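Local structure of putative dioxygenase (1H-3-hydroxy-4-oxoquinaldine 2,4-dioxygenase) (Mycobacteroides abscessus subsp. abscessus, 6RA3) at residues Pro23-Leu28 / Arg46-Thr51; Ser89-Ala94 / Arg113-Met118; Gln139-Trp144 / His175-Trp180. The protein cleaves the quinolone ring of the Pseudomonas quinolone signal with dioxygen, giving N-octanoylanthranilate and carbon monoxide, on an alpha/beta-hydrolase fold. All blocks are in the same frame, centred on the assembly; numbering follows the deposited sequence.

Overall arrangement
Contacts 1 and 2 belong to the same central sheet, their centres about 10 Å apart. Strands 24-28 and 90-95 are neighbours, and the probable hydrogen bonds Val26 O to Ile93 N and Leu28 N to Ile93 O, each 2.7 Å, join the contacts directly. Contact 3 sits across the chain's centre, about 33 Å from contact 1 between centres, where the turn leading into helix 144-156 packs on the start of helix 177-194. Side chains of contacts 2 and 3 come near that of active-site His246, Ala94 to about 11 Å and Trp180 to about 9 Å. Contact 1 lies away from it, but its Arg50 side chain is about 9 Å from a bound 2-(octanoylamino)benzoic acid.

Contact 1: residues Pro23-Leu28 / Arg46-Thr51; sequences PVFVTL and RAAQRT
Phe25 N donates to Arg50 O at 2.9 Å, the hydrogen bond that joins strand 24-28 to the chain entering strand 51-54. Its N-H lies in the carbonyl plane, yet the angle at the hydrogen is a bent 134°. With the backbone bond between Phe25 and Val52, this makes Phe25 and Thr51 a parallel bridge pair, both side chains on one face of the sheet. Two CA-H...O contacts accompany it: Val24 CA approaches the same Arg50 O, and Thr51 CA lies 3.3 Å from Phe25 O. Val24 CG1 stands anti to the backbone N (chi1 177°), which carries it to 3.1 Å from Arg50 O, a close methyl-to-carbonyl approach.

Apolar contacts cluster on Phe25. Its CE2 meets Gln49 CG at 3.5 Å and, at the ring edge, Ala48 CB at 4.2 Å. Val24 CG2 rests against the aliphatic CD of Arg50. Leu264 of helix 253-266 also packs on Phe25.

The polar groups divide: Thr51 binds within its own segment, Arg50 outside the contact. Thr51 OG1 lies in the plane of the Phe25 ring at its edge and donates to Gln49 O, 3.1 Å away, from above that carbonyl's plane. Arg50, extended from CG to NE, carries its charge past Val24 to a salt bridge with Asp16.

Strand 24-28, helix 42-48 and strand 51-54 make up a beta-alpha-beta crossover, the unit from which the parallel part of the alpha/beta-hydrolase sheet is built.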
ATOM      1  N   PRO A  23      26.330 -10.873   0.024  1.00 47.25           N
ATOM      2  CA  PRO A  23      25.087 -11.637  -0.121  1.00 45.82           C
ATOM      3  C   PRO A  23      23.877 -10.863   0.362  1.00 43.65           C
ATOM      4  O   PRO A  23      23.939 -10.110   1.339  1.00 38.17           O
ATOM      5  CB  PRO A  23      25.320 -12.882   0.747  1.00 46.29           C
ATOM      6  CG  PRO A  23      26.792 -12.991   0.874  1.00 50.60           C
ATOM      7  CD  PRO A  23      27.285 -11.563   0.906  1.00 49.15           C
ATOM      8  N   VAL A  24      22.766 -11.109  -0.322  1.00 39.31           N
ATOM      9  CA  VAL A  24      21.482 -10.486  -0.036  1.00 39.56           C
ATOM     10  C   VAL A  24      20.751 -11.325   1.008  1.00 35.96           C
ATOM     11  O   VAL A  24      20.693 -12.558   0.900  1.00 31.32           O
ATOM     12  CB  VAL A  24      20.672 -10.366  -1.339  1.00 38.23           C
ATOM     13  CG1 VAL A  24      19.256  -9.780  -1.115  1.00 36.14           C
ATOM     14  CG2 VAL A  24      21.462  -9.567  -2.361  1.00 39.23           C
ATOM     15  N   PHE A  25      20.192 -10.675   2.025  1.00 31.28           N
ATOM     16  CA  PHE A  25      19.227 -11.360   2.881  1.00 31.08           C
ATOM     17  C   PHE A  25      17.878 -11.513   2.164  1.00 39.27           C
ATOM     18  O   PHE A  25      17.317 -10.536   1.660  1.00 23.60           O
ATOM     19  CB  PHE A  25      19.037 -10.605   4.179  1.00 36.98           C
ATOM     20  CG  PHE A  25      20.210 -10.691   5.109  1.00 45.77           C
ATOM     21  CD1 PHE A  25      20.794 -11.916   5.401  1.00 42.15           C
ATOM     22  CD2 PHE A  25      20.731  -9.545   5.693  1.00 49.09           C
ATOM     23  CE1 PHE A  25      21.866 -12.001   6.270  1.00 50.87           C
ATOM     24  CE2 PHE A  25      21.805  -9.623   6.561  1.00 51.56           C
ATOM     25  CZ  PHE A  25      22.375 -10.852   6.848  1.00 55.63           C
ATOM     26  N   VAL A  26      17.346 -12.741   2.128  1.00 34.94           N
ATOM     27  CA  VAL A  26      16.028 -13.010   1.547  1.00 26.98           C
ATOM     28  C   VAL A  26      15.160 -13.603   2.645  1.00 35.64           C
ATOM     29  O   VAL A  26      15.436 -14.702   3.151  1.00 29.77           O
ATOM     30  CB  VAL A  26      16.093 -13.930   0.321  1.00 32.55           C
ATOM     31  CG1 VAL A  26      14.684 -14.197  -0.213  1.00 33.12           C
ATOM     32  CG2 VAL A  26      16.942 -13.329  -0.765  1.00 30.16           C
ATOM     33  N   THR A  27      14.157 -12.843   3.068  1.00 29.62           N
ATOM     34  CA  THR A  27      13.261 -13.276   4.109  1.00 33.30           C
ATOM     35  C   THR A  27      12.114 -14.060   3.485  1.00 38.33           C
ATOM     36  O   THR A  27      11.609 -13.722   2.405  1.00 29.22           O
ATOM     37  CB  THR A  27      12.718 -12.115   4.937  1.00 37.33           C
ATOM     38  OG1 THR A  27      11.668 -11.429   4.239  1.00 31.39           O
ATOM     39  CG2 THR A  27      13.833 -11.149   5.300  1.00 44.99           C
ATOM     40  N   LEU A  28      11.754 -15.143   4.159  1.00 35.50           N
ATOM     41  CA  LEU A  28      10.731 -16.077   3.708  1.00 35.45           C
ATOM     42  C   LEU A  28       9.902 -16.380   4.933  1.00 36.00           C
ATOM     43  O   LEU A  28      10.453 -16.786   5.963  1.00 31.52           O
ATOM     44  CB  LEU A  28      11.338 -17.351   3.128  1.00 29.43           C
ATOM     45  CG  LEU A  28      12.245 -17.161   1.919  1.00 34.69           C
ATOM     46  CD1 LEU A  28      13.034 -18.429   1.655  1.00 33.09           C
ATOM     47  CD2 LEU A  28      11.470 -16.745   0.679  1.00 35.33           C
ATOM     48  N   ARG A  46      18.440  -4.471   6.805  1.00 34.92           N
ATOM     49  CA  ARG A  46      18.692  -3.599   5.657  1.00 38.35           C
ATOM     50  C   ARG A  46      19.903  -2.697   5.903  1.00 35.87           C
ATOM     51  O   ARG A  46      20.537  -2.239   4.944  1.00 36.10           O
ATOM     52  CB  ARG A  46      17.432  -2.766   5.324  1.00 31.31           C
ATOM     53  CG  ARG A  46      17.020  -1.776   6.393  1.00 30.56           C
ATOM     54  CD  ARG A  46      15.916  -0.816   5.956  1.00 34.13           C
ATOM     55  NE  ARG A  46      15.812   0.360   6.835  1.00 30.76           N
ATOM     56  CZ  ARG A  46      14.882   1.318   6.718  1.00 42.38           C
ATOM     57  NH1 ARG A  46      13.969   1.243   5.756  1.00 41.37           N
ATOM     58  NH2 ARG A  46      14.842   2.361   7.556  1.00 36.99           N
ATOM     59  N   ALA A  47      20.239  -2.442   7.171  1.00 40.31           N
ATOM     60  CA  ALA A  47      21.478  -1.737   7.475  1.00 42.78           C
ATOM     61  C   ALA A  47      22.687  -2.584   7.129  1.00 44.10           C
ATOM     62  O   ALA A  47      23.746  -2.042   6.806  1.00 43.56           O
ATOM     63  CB  ALA A  47      21.512  -1.343   8.946  1.00 42.12           C
ATOM     64  N   ALA A  48      22.541  -3.910   7.151  1.00 38.65           N
ATOM     65  CA  ALA A  48      23.678  -4.794   6.944  1.00 38.39           C
ATOM     66  C   ALA A  48      23.864  -5.181   5.484  1.00 35.63           C
ATOM     67  O   ALA A  48      24.995  -5.225   4.993  1.00 37.49           O
ATOM     68  CB  ALA A  48      23.512  -6.047   7.818  1.00 47.51           C
ATOM     69  N   GLN A  49      22.778  -5.447   4.762  1.00 31.70           N
ATOM     70  CA  GLN A  49      22.859  -5.955   3.403  1.00 33.21           C
ATOM     71  C   GLN A  49      21.598  -5.564   2.663  1.00 22.06           C
ATOM     72  O   GLN A  49      20.578  -5.283   3.275  1.00 27.07           O
ATOM     73  CB  GLN A  49      22.966  -7.488   3.345  1.00 44.22           C
ATOM     74  CG  GLN A  49      24.023  -8.144   4.221  1.00 46.42           C
ATOM     75  CD  GLN A  49      25.451  -7.916   3.723  1.00 47.62           C
ATOM     76  OE1 GLN A  49      25.703  -7.774   2.512  1.00 40.48           O
ATOM     77  NE2 GLN A  49      26.394  -7.888   4.666  1.00 37.67           N
ATOM     78  N   ARG A  50      21.665  -5.604   1.339  1.00 30.82           N
ATOM     79  CA  ARG A  50      20.437  -5.595   0.565  1.00 27.86           C
ATOM     80  C   ARG A  50      19.561  -6.701   1.103  1.00 35.57           C
ATOM     81  O   ARG A  50      20.006  -7.847   1.221  1.00 30.20           O
ATOM     82  CB  ARG A  50      20.709  -5.817  -0.919  1.00 27.44           C
ATOM     83  CG  ARG A  50      19.455  -5.786  -1.839  1.00 30.01           C
ATOM     84  CD  ARG A  50      19.804  -6.159  -3.276  1.00 34.77           C
ATOM     85  NE  ARG A  50      18.673  -6.021  -4.170  1.00 31.27           N
ATOM     86  CZ  ARG A  50      18.704  -6.286  -5.467  1.00 27.51           C
ATOM     87  NH1 ARG A  50      19.800  -6.723  -6.034  1.00 34.05           N
ATOM     88  NH2 ARG A  50      17.617  -6.101  -6.202  1.00 36.09           N
ATOM     89  N   THR A  51      18.343  -6.335   1.488  1.00 31.98           N
ATOM     90  CA  THR A  51      17.351  -7.258   2.020  1.00 27.70           C
ATOM     91  C   THR A  51      16.126  -7.268   1.110  1.00 33.78           C
ATOM     92  O   THR A  51      15.562  -6.210   0.809  1.00 27.13           O
ATOM     93  CB  THR A  51      16.990  -6.840   3.430  1.00 28.57           C
ATOM     94  OG1 THR A  51      18.157  -6.967   4.250  1.00 36.83           O
ATOM     95  CG2 THR A  51      15.838  -7.698   3.995  1.00 34.81           C
TER

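Contact 2: residues Ser89-Ala94 / Arg113-Met118; sequences SFVPIA and RVPAVM
Val114 CG2 sits over one face of the Phe90 ring, 3.6 Å from its centroid, a CH-pi contact. Phe90 CG lies between its backbone N and carbonyl carbon (chi1 61°), and the ring, though its CB leads away from the other strand, comes back beneath the valine. At the ring's edge Arg113 NE is 3.5 Å from Phe90 CE1, the guanidinium plane 80° from the ring. Farther along, the Pro92 ring lies against a methyl of each of two valines, its CD 3.7 Å from Val114 CG1 and its CG against Val117 CG2.

The backbones set this register. Phe90 N donates to Arg113 O at 3.0 Å; after the looser middle, Met118 N binds Pro92 O at 2.9 Å with a nearly straight 167° angle, and Ala94 N binds Met118 O.

Outside the pair, Asp83 forms a salt bridge with Arg113 and Asp88 O accepts from its NE, while helix 99-109 covers Phe90 and Val114.

Backbone hydrogen bonds thus hold both ends, and apolar side chains pack along the pair. Between them Phe90 O faces Pro115 CD and Ala116 O faces Pro92 CD; proline has no N-H to give, so these buried carbonyls receive only weak CA-H...O contacts, from Val114 CA and Val91 CA.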
ATOM      1  N   SER A  89      24.398 -13.857  -5.022  1.00 48.09           N
ATOM      2  CA  SER A  89      24.487 -14.703  -3.846  1.00 44.21           C
ATOM      3  C   SER A  89      23.567 -14.172  -2.759  1.00 40.48           C
ATOM      4  O   SER A  89      23.415 -12.959  -2.579  1.00 41.05           O
ATOM      5  CB  SER A  89      25.928 -14.801  -3.339  1.00 50.75           C
ATOM      6  OG  SER A  89      26.450 -13.535  -2.967  1.00 53.40           O
ATOM      7  N   PHE A  90      22.936 -15.089  -2.031  1.00 38.71           N
ATOM      8  CA  PHE A  90      21.947 -14.671  -1.062  1.00 37.75           C
ATOM      9  C   PHE A  90      21.817 -15.703   0.035  1.00 35.11           C
ATOM     10  O   PHE A  90      22.160 -16.877  -0.124  1.00 37.42           O
ATOM     11  CB  PHE A  90      20.585 -14.395  -1.731  1.00 39.29           C
ATOM     12  CG  PHE A  90      19.947 -15.591  -2.427  1.00 34.05           C
ATOM     13  CD1 PHE A  90      20.195 -15.854  -3.765  1.00 37.41           C
ATOM     14  CD2 PHE A  90      19.046 -16.389  -1.755  1.00 35.20           C
ATOM     15  CE1 PHE A  90      19.562 -16.931  -4.422  1.00 31.07           C
ATOM     16  CE2 PHE A  90      18.405 -17.455  -2.398  1.00 27.46           C
ATOM     17  CZ  PHE A  90      18.662 -17.720  -3.720  1.00 31.76           C
ATOM     18  N   VAL A  91      21.289 -15.225   1.145  1.00 32.11           N
ATOM     19  CA  VAL A  91      21.152 -15.988   2.371  1.00 35.13           C
ATOM     20  C   VAL A  91      19.680 -15.990   2.755  1.00 38.83           C
ATOM     21  O   VAL A  91      19.184 -15.031   3.345  1.00 35.37           O
ATOM     22  CB  VAL A  91      22.015 -15.391   3.496  1.00 35.01           C
ATOM     23  CG1 VAL A  91      21.639 -15.984   4.827  1.00 31.36           C
ATOM     24  CG2 VAL A  91      23.483 -15.607   3.194  1.00 35.92           C
ATOM     25  N   PRO A  92      18.950 -17.073   2.459  1.00 39.98           N
ATOM     26  CA  PRO A  92      17.573 -17.185   2.949  1.00 34.54           C
ATOM     27  C   PRO A  92      17.484 -17.148   4.466  1.00 32.04           C
ATOM     28  O   PRO A  92      18.284 -17.761   5.168  1.00 36.03           O
ATOM     29  CB  PRO A  92      17.115 -18.538   2.406  1.00 28.68           C
ATOM     30  CG  PRO A  92      17.965 -18.802   1.233  1.00 42.37           C
ATOM     31  CD  PRO A  92      19.279 -18.127   1.474  1.00 35.77           C
ATOM     32  N   ILE A  93      16.505 -16.396   4.959  1.00 26.03           N
ATOM     33  CA  ILE A  93      16.044 -16.434   6.337  1.00 29.73           C
ATOM     34  C   ILE A  93      14.584 -16.886   6.277  1.00 38.18           C
ATOM     35  O   ILE A  93      13.763 -16.213   5.643  1.00 34.68           O
ATOM     36  CB  ILE A  93      16.160 -15.069   7.033  1.00 31.63           C
ATOM     37  CG1 ILE A  93      17.583 -14.486   6.899  1.00 37.31           C
ATOM     38  CG2 ILE A  93      15.719 -15.164   8.517  1.00 27.86           C
ATOM     39  CD1 ILE A  93      17.780 -13.152   7.690  1.00 39.35           C
ATOM     40  N   ALA A  94      14.252 -18.009   6.937  1.00 37.75           N
ATOM     41  CA  ALA A  94      12.958 -18.675   6.728  1.00 35.68           C
ATOM     42  C   ALA A  94      12.288 -19.056   8.041  1.00 40.90           C
ATOM     43  O   ALA A  94      12.899 -19.712   8.898  1.00 39.35           O
ATOM     44  CB  ALA A  94      13.139 -19.915   5.855  1.00 34.39           C
ATOM     45  N   ARG A 113      26.001 -19.858  -4.925  1.00 47.29           N
ATOM     46  CA  ARG A 113      24.885 -18.921  -5.041  1.00 46.04           C
ATOM     47  C   ARG A 113      24.162 -18.754  -3.709  1.00 40.52           C
ATOM     48  O   ARG A 113      23.761 -17.642  -3.357  1.00 39.76           O
ATOM     49  CB  ARG A 113      23.918 -19.390  -6.129  1.00 47.39           C
ATOM     50  CG  ARG A 113      22.599 -18.582  -6.238  1.00 48.63           C
ATOM     51  CD  ARG A 113      22.769 -17.371  -7.149  1.00 54.90           C
ATOM     52  NE  ARG A 113      21.539 -16.589  -7.314  1.00 56.64           N
ATOM     53  CZ  ARG A 113      20.642 -16.757  -8.289  1.00 52.51           C
ATOM     54  NH1 ARG A 113      20.793 -17.698  -9.221  1.00 50.15           N
ATOM     55  NH2 ARG A 113      19.585 -15.965  -8.333  1.00 43.01           N
ATOM     56  N   VAL A 114      23.998 -19.833  -2.950  1.00 36.62           N
ATOM     57  CA  VAL A 114      23.361 -19.768  -1.635  1.00 38.66           C
ATOM     58  C   VAL A 114      24.332 -20.328  -0.602  1.00 50.01           C
ATOM     59  O   VAL A 114      24.307 -21.540  -0.309  1.00 42.06           O
ATOM     60  CB  VAL A 114      22.019 -20.520  -1.615  1.00 44.66           C
ATOM     61  CG1 VAL A 114      21.466 -20.666  -0.186  1.00 33.95           C
ATOM     62  CG2 VAL A 114      21.020 -19.779  -2.488  1.00 45.55           C
ATOM     63  N   PRO A 115      25.196 -19.481  -0.027  1.00 50.46           N
ATOM     64  CA  PRO A 115      26.223 -19.963   0.909  1.00 43.28           C
ATOM     65  C   PRO A 115      25.718 -20.200   2.311  1.00 42.71           C
ATOM     66  O   PRO A 115      26.444 -20.781   3.122  1.00 49.70           O
ATOM     67  CB  PRO A 115      27.236 -18.818   0.910  1.00 50.73           C
ATOM     68  CG  PRO A 115      26.353 -17.614   0.768  1.00 51.06           C
ATOM     69  CD  PRO A 115      25.309 -18.026  -0.242  1.00 44.34           C
ATOM     70  N   ALA A 116      24.514 -19.767   2.644  1.00 42.05           N
ATOM     71  CA  ALA A 116      24.028 -19.998   3.992  1.00 40.45           C
ATOM     72  C   ALA A 116      22.511 -19.875   4.010  1.00 41.45           C
ATOM     73  O   ALA A 116      21.901 -19.283   3.113  1.00 35.83           O
ATOM     74  CB  ALA A 116      24.667 -19.030   4.986  1.00 41.17           C
ATOM     75  N   VAL A 117      21.926 -20.431   5.066  1.00 36.09           N
ATOM     76  CA  VAL A 117      20.483 -20.472   5.294  1.00 40.24           C
ATOM     77  C   VAL A 117      20.245 -20.416   6.788  1.00 30.57           C
ATOM     78  O   VAL A 117      20.774 -21.242   7.531  1.00 42.24           O
ATOM     79  CB  VAL A 117      19.813 -21.756   4.744  1.00 39.85           C
ATOM     80  CG1 VAL A 117      18.340 -21.836   5.208  1.00 41.49           C
ATOM     81  CG2 VAL A 117      19.926 -21.850   3.247  1.00 41.03           C
ATOM     82  N   MET A 118      19.401 -19.496   7.230  1.00 33.69           N
ATOM     83  CA  MET A 118      18.909 -19.469   8.602  1.00 33.31           C
ATOM     84  C   MET A 118      17.452 -19.916   8.640  1.00 45.94           C
ATOM     85  O   MET A 118      16.632 -19.462   7.829  1.00 32.69           O
ATOM     86  CB  MET A 118      19.031 -18.072   9.212  1.00 34.18           C
ATOM     87  CG  MET A 118      18.448 -17.955  10.596  1.00 48.16           C
ATOM     88  SD  MET A 118      19.072 -16.573  11.603  1.00 48.19           S
ATOM     89  CE  MET A 118      20.709 -17.191  11.835  1.00 55.38           C
TER

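Contact 3: residues Gln139-Trp144 / His175-Trp180; sequences QDPERW and HGFDMW
Trp144 and Phe177, each in the first turn of a helix, are the nearest pair by CA atoms, 6.4 Å apart. Before Trp144 the chain turns at Asp140-Arg143: Asp140 OD1 accepts from Glu142 N at 3.0 Å, an Asx turn, Arg143 N bonds to Asp140 O, and Arg143 takes the N-cap position, as Gly176 does before helix 177-194.

Trp144 and Phe177 carry the contact between them. Trp144 CG lies between the backbone N and the carbonyl carbon (chi1 73°), turning the indole toward the other helix, where Phe177 CB lies over the five-membered ring, 3.8 Å from its centroid, in a CH-pi contact. The Gly176 backbone lies over the same indole, CA standing 3.7 Å from Trp144 CH2. At the far end Trp144 CZ3 meets Trp180 CD1 at 3.6 Å, the two indoles inclined by 26° but slid apart. The Phe177 ring is turned 58° to the Trp144 five-membered ring and receives Pro141 CA over one face; Gln139 O lies 3.5 Å from its CE1.

No hydrogen bond crosses the contact, so its cohesion rests on dispersion and CH-pi contacts within an aromatic cluster. The polar edge of Trp144 serves the assembly instead: NE1 is hydrogen-bonded to Glu86 of the third subunit, whose side chain also packs on Phe177.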
ATOM      1  N   GLN A 139      -7.432 -29.124   7.619  1.00 44.87           N
ATOM      2  CA  GLN A 139      -7.986 -29.541   6.332  1.00 41.26           C
ATOM      3  C   GLN A 139      -9.461 -29.902   6.412  1.00 36.33           C
ATOM      4  O   GLN A 139     -10.023 -30.374   5.415  1.00 35.73           O
ATOM      5  CB  GLN A 139      -7.213 -30.734   5.774  1.00 42.05           C
ATOM      6  CG  GLN A 139      -5.750 -30.474   5.553  1.00 37.20           C
ATOM      7  CD  GLN A 139      -5.063 -31.724   5.145  1.00 39.77           C
ATOM      8  OE1 GLN A 139      -5.535 -32.432   4.249  1.00 34.46           O
ATOM      9  NE2 GLN A 139      -3.970 -32.042   5.818  1.00 34.74           N
ATOM     10  N   ASP A 140     -10.093 -29.669   7.558  1.00 34.84           N
ATOM     11  CA  ASP A 140     -11.485 -30.016   7.775  1.00 41.00           C
ATOM     12  C   ASP A 140     -12.354 -28.779   7.588  1.00 39.61           C
ATOM     13  O   ASP A 140     -12.249 -27.837   8.391  1.00 36.32           O
ATOM     14  CB  ASP A 140     -11.677 -30.595   9.182  1.00 42.04           C
ATOM     15  CG  ASP A 140     -13.136 -31.001   9.474  1.00 48.50           C
ATOM     16  OD1 ASP A 140     -14.035 -30.672   8.674  1.00 49.27           O
ATOM     17  OD2 ASP A 140     -13.383 -31.649  10.512  1.00 50.85           O
ATOM     18  N   PRO A 141     -13.233 -28.745   6.580  1.00 43.10           N
ATOM     19  CA  PRO A 141     -14.011 -27.522   6.327  1.00 41.46           C
ATOM     20  C   PRO A 141     -14.814 -27.031   7.518  1.00 49.96           C
ATOM     21  O   PRO A 141     -15.059 -25.819   7.622  1.00 49.36           O
ATOM     22  CB  PRO A 141     -14.933 -27.940   5.173  1.00 45.39           C
ATOM     23  CG  PRO A 141     -14.229 -29.031   4.490  1.00 41.49           C
ATOM     24  CD  PRO A 141     -13.492 -29.775   5.556  1.00 42.85           C
ATOM     25  N   GLU A 142     -15.236 -27.931   8.420  1.00 48.39           N
ATOM     26  CA  GLU A 142     -16.080 -27.553   9.550  1.00 51.78           C
ATOM     27  C   GLU A 142     -15.302 -27.214  10.818  1.00 47.84           C
ATOM     28  O   GLU A 142     -15.884 -26.637  11.739  1.00 51.28           O
ATOM     29  CB  GLU A 142     -17.091 -28.672   9.863  1.00 50.40           C
ATOM     30  CG  GLU A 142     -18.089 -28.926   8.747  1.00 69.57           C
ATOM     31  CD  GLU A 142     -17.605 -29.969   7.744  1.00 92.55           C
ATOM     32  OE1 GLU A 142     -17.066 -31.017   8.174  1.00 92.97           O
ATOM     33  OE2 GLU A 142     -17.762 -29.738   6.523  1.00 93.86           O
ATOM     34  N   ARG A 143     -14.016 -27.548  10.903  1.00 47.67           N
ATOM     35  CA  ARG A 143     -13.269 -27.345  12.141  1.00 47.71           C
ATOM     36  C   ARG A 143     -11.899 -26.706  11.923  1.00 49.88           C
ATOM     37  O   ARG A 143     -11.126 -26.580  12.882  1.00 42.33           O
ATOM     38  CB  ARG A 143     -13.123 -28.680  12.879  1.00 59.43           C
ATOM     39  CG  ARG A 143     -14.358 -29.025  13.716  1.00 59.93           C
ATOM     40  CD  ARG A 143     -14.301 -30.426  14.325  1.00 59.95           C
ATOM     41  NE  ARG A 143     -14.409 -31.452  13.289  1.00 69.88           N
ATOM     42  CZ  ARG A 143     -15.551 -31.833  12.713  1.00 72.37           C
ATOM     43  NH1 ARG A 143     -16.707 -31.278  13.065  1.00 71.68           N
ATOM     44  NH2 ARG A 143     -15.538 -32.771  11.773  1.00 73.22           N
ATOM     45  N   TRP A 144     -11.592 -26.244  10.711  1.00 43.52           N
ATOM     46  CA  TRP A 144     -10.258 -25.711  10.465  1.00 47.63           C
ATOM     47  C   TRP A 144      -9.945 -24.541  11.397  1.00 40.10           C
ATOM     48  O   TRP A 144      -8.812 -24.406  11.868  1.00 42.92           O
ATOM     49  CB  TRP A 144     -10.117 -25.301   8.998  1.00 43.60           C
ATOM     50  CG  TRP A 144     -10.860 -24.043   8.658  1.00 46.59           C
ATOM     51  CD1 TRP A 144     -12.136 -23.940   8.187  1.00 42.92           C
ATOM     52  CD2 TRP A 144     -10.365 -22.699   8.781  1.00 50.32           C
ATOM     53  NE1 TRP A 144     -12.466 -22.617   8.005  1.00 48.18           N
ATOM     54  CE2 TRP A 144     -11.395 -21.835   8.356  1.00 50.24           C
ATOM     55  CE3 TRP A 144      -9.148 -22.147   9.204  1.00 53.65           C
ATOM     56  CZ2 TRP A 144     -11.249 -20.439   8.346  1.00 50.44           C
ATOM     57  CZ3 TRP A 144      -8.996 -20.762   9.182  1.00 51.33           C
ATOM     58  CH2 TRP A 144     -10.052 -19.925   8.764  1.00 55.12           C
ATOM     59  N   HIS A 175      -6.946 -14.754   5.267  1.00 31.42           N
ATOM     60  CA  HIS A 175      -6.747 -16.119   4.823  1.00 31.82           C
ATOM     61  C   HIS A 175      -7.852 -16.957   5.455  1.00 33.47           C
ATOM     62  O   HIS A 175      -8.457 -16.551   6.449  1.00 30.36           O
ATOM     63  CB  HIS A 175      -5.359 -16.641   5.215  1.00 28.08           C
ATOM     64  CG  HIS A 175      -4.240 -16.082   4.400  1.00 26.49           C
ATOM     65  ND1 HIS A 175      -4.158 -16.229   3.029  1.00 25.80           N
ATOM     66  CD2 HIS A 175      -3.146 -15.374   4.769  1.00 26.71           C
ATOM     67  CE1 HIS A 175      -3.065 -15.627   2.592  1.00 30.03           C
ATOM     68  NE2 HIS A 175      -2.429 -15.115   3.631  1.00 25.27           N
ATOM     69  N   GLY A 176      -8.138 -18.105   4.866  1.00 29.43           N
ATOM     70  CA  GLY A 176      -9.219 -18.946   5.347  1.00 41.33           C
ATOM     71  C   GLY A 176      -8.928 -20.407   5.145  1.00 39.13           C
ATOM     72  O   GLY A 176      -7.773 -20.846   5.185  1.00 33.64           O
ATOM     73  N   PHE A 177      -9.996 -21.172   4.921  1.00 39.52           N
ATOM     74  CA  PHE A 177      -9.860 -22.620   4.836  1.00 33.97           C
ATOM     75  C   PHE A 177      -8.931 -23.022   3.702  1.00 32.60           C
ATOM     76  O   PHE A 177      -8.056 -23.878   3.888  1.00 24.63           O
ATOM     77  CB  PHE A 177     -11.232 -23.273   4.666  1.00 38.69           C
ATOM     78  CG  PHE A 177     -11.152 -24.724   4.306  1.00 39.99           C
ATOM     79  CD1 PHE A 177     -10.802 -25.658   5.259  1.00 38.20           C
ATOM     80  CD2 PHE A 177     -11.374 -25.145   3.005  1.00 36.06           C
ATOM     81  CE1 PHE A 177     -10.707 -27.010   4.930  1.00 37.41           C
ATOM     82  CE2 PHE A 177     -11.289 -26.477   2.669  1.00 41.43           C
ATOM     83  CZ  PHE A 177     -10.954 -27.416   3.635  1.00 41.00           C
ATOM     84  N   ASP A 178      -9.053 -22.378   2.534  1.00 28.19           N
ATOM     85  CA  ASP A 178      -8.206 -22.761   1.402  1.00 32.25           C
ATOM     86  C   ASP A 178      -6.710 -22.779   1.768  1.00 29.00           C
ATOM     87  O   ASP A 178      -5.987 -23.734   1.462  1.00 27.01           O
ATOM     88  CB  ASP A 178      -8.456 -21.819   0.223  1.00 32.88           C
ATOM     89  CG  ASP A 178      -7.441 -21.998  -0.896  1.00 30.86           C
ATOM     90  OD1 ASP A 178      -7.600 -22.932  -1.702  1.00 33.72           O
ATOM     91  OD2 ASP A 178      -6.473 -21.193  -0.993  1.00 35.01           O
ATOM     92  N   MET A 179      -6.217 -21.720   2.387  1.00 28.05           N
ATOM     93  CA  MET A 179      -4.779 -21.638   2.601  1.00 26.57           C
ATOM     94  C   MET A 179      -4.363 -22.471   3.804  1.00 28.37           C
ATOM     95  O   MET A 179      -3.298 -23.092   3.786  1.00 26.76           O
ATOM     96  CB  MET A 179      -4.326 -20.178   2.791  1.00 31.00           C
ATOM     97  CG  MET A 179      -2.780 -19.994   2.650  1.00 25.10           C
ATOM     98  SD  MET A 179      -2.131 -20.433   1.085  1.00 30.59           S
ATOM     99  CE  MET A 179      -2.579 -18.997   0.065  1.00 36.68           C
ATOM    100  N   TRP A 180      -5.183 -22.484   4.853  1.00 25.68           N
ATOM    101  CA  TRP A 180      -4.885 -23.310   6.018  1.00 33.62           C
ATOM    102  C   TRP A 180      -4.953 -24.802   5.697  1.00 36.38           C
ATOM    103  O   TRP A 180      -4.111 -25.578   6.165  1.00 34.20           O
ATOM    104  CB  TRP A 180      -5.831 -22.941   7.145  1.00 39.39           C
ATOM    105  CG  TRP A 180      -5.354 -21.728   7.811  1.00 44.93           C
ATOM    106  CD1 TRP A 180      -5.738 -20.442   7.568  1.00 46.00           C
ATOM    107  CD2 TRP A 180      -4.344 -21.666   8.819  1.00 53.68           C
ATOM    108  NE1 TRP A 180      -5.039 -19.580   8.377  1.00 48.13           N
ATOM    109  CE2 TRP A 180      -4.174 -20.308   9.155  1.00 57.14           C
ATOM    110  CE3 TRP A 180      -3.566 -22.630   9.474  1.00 50.64           C
ATOM    111  CZ2 TRP A 180      -3.259 -19.890  10.119  1.00 54.79           C
ATOM    112  CZ3 TRP A 180      -2.663 -22.215  10.429  1.00 56.77           C
ATOM    113  CH2 TRP A 180      -2.514 -20.854  10.742  1.00 52.58           C
TER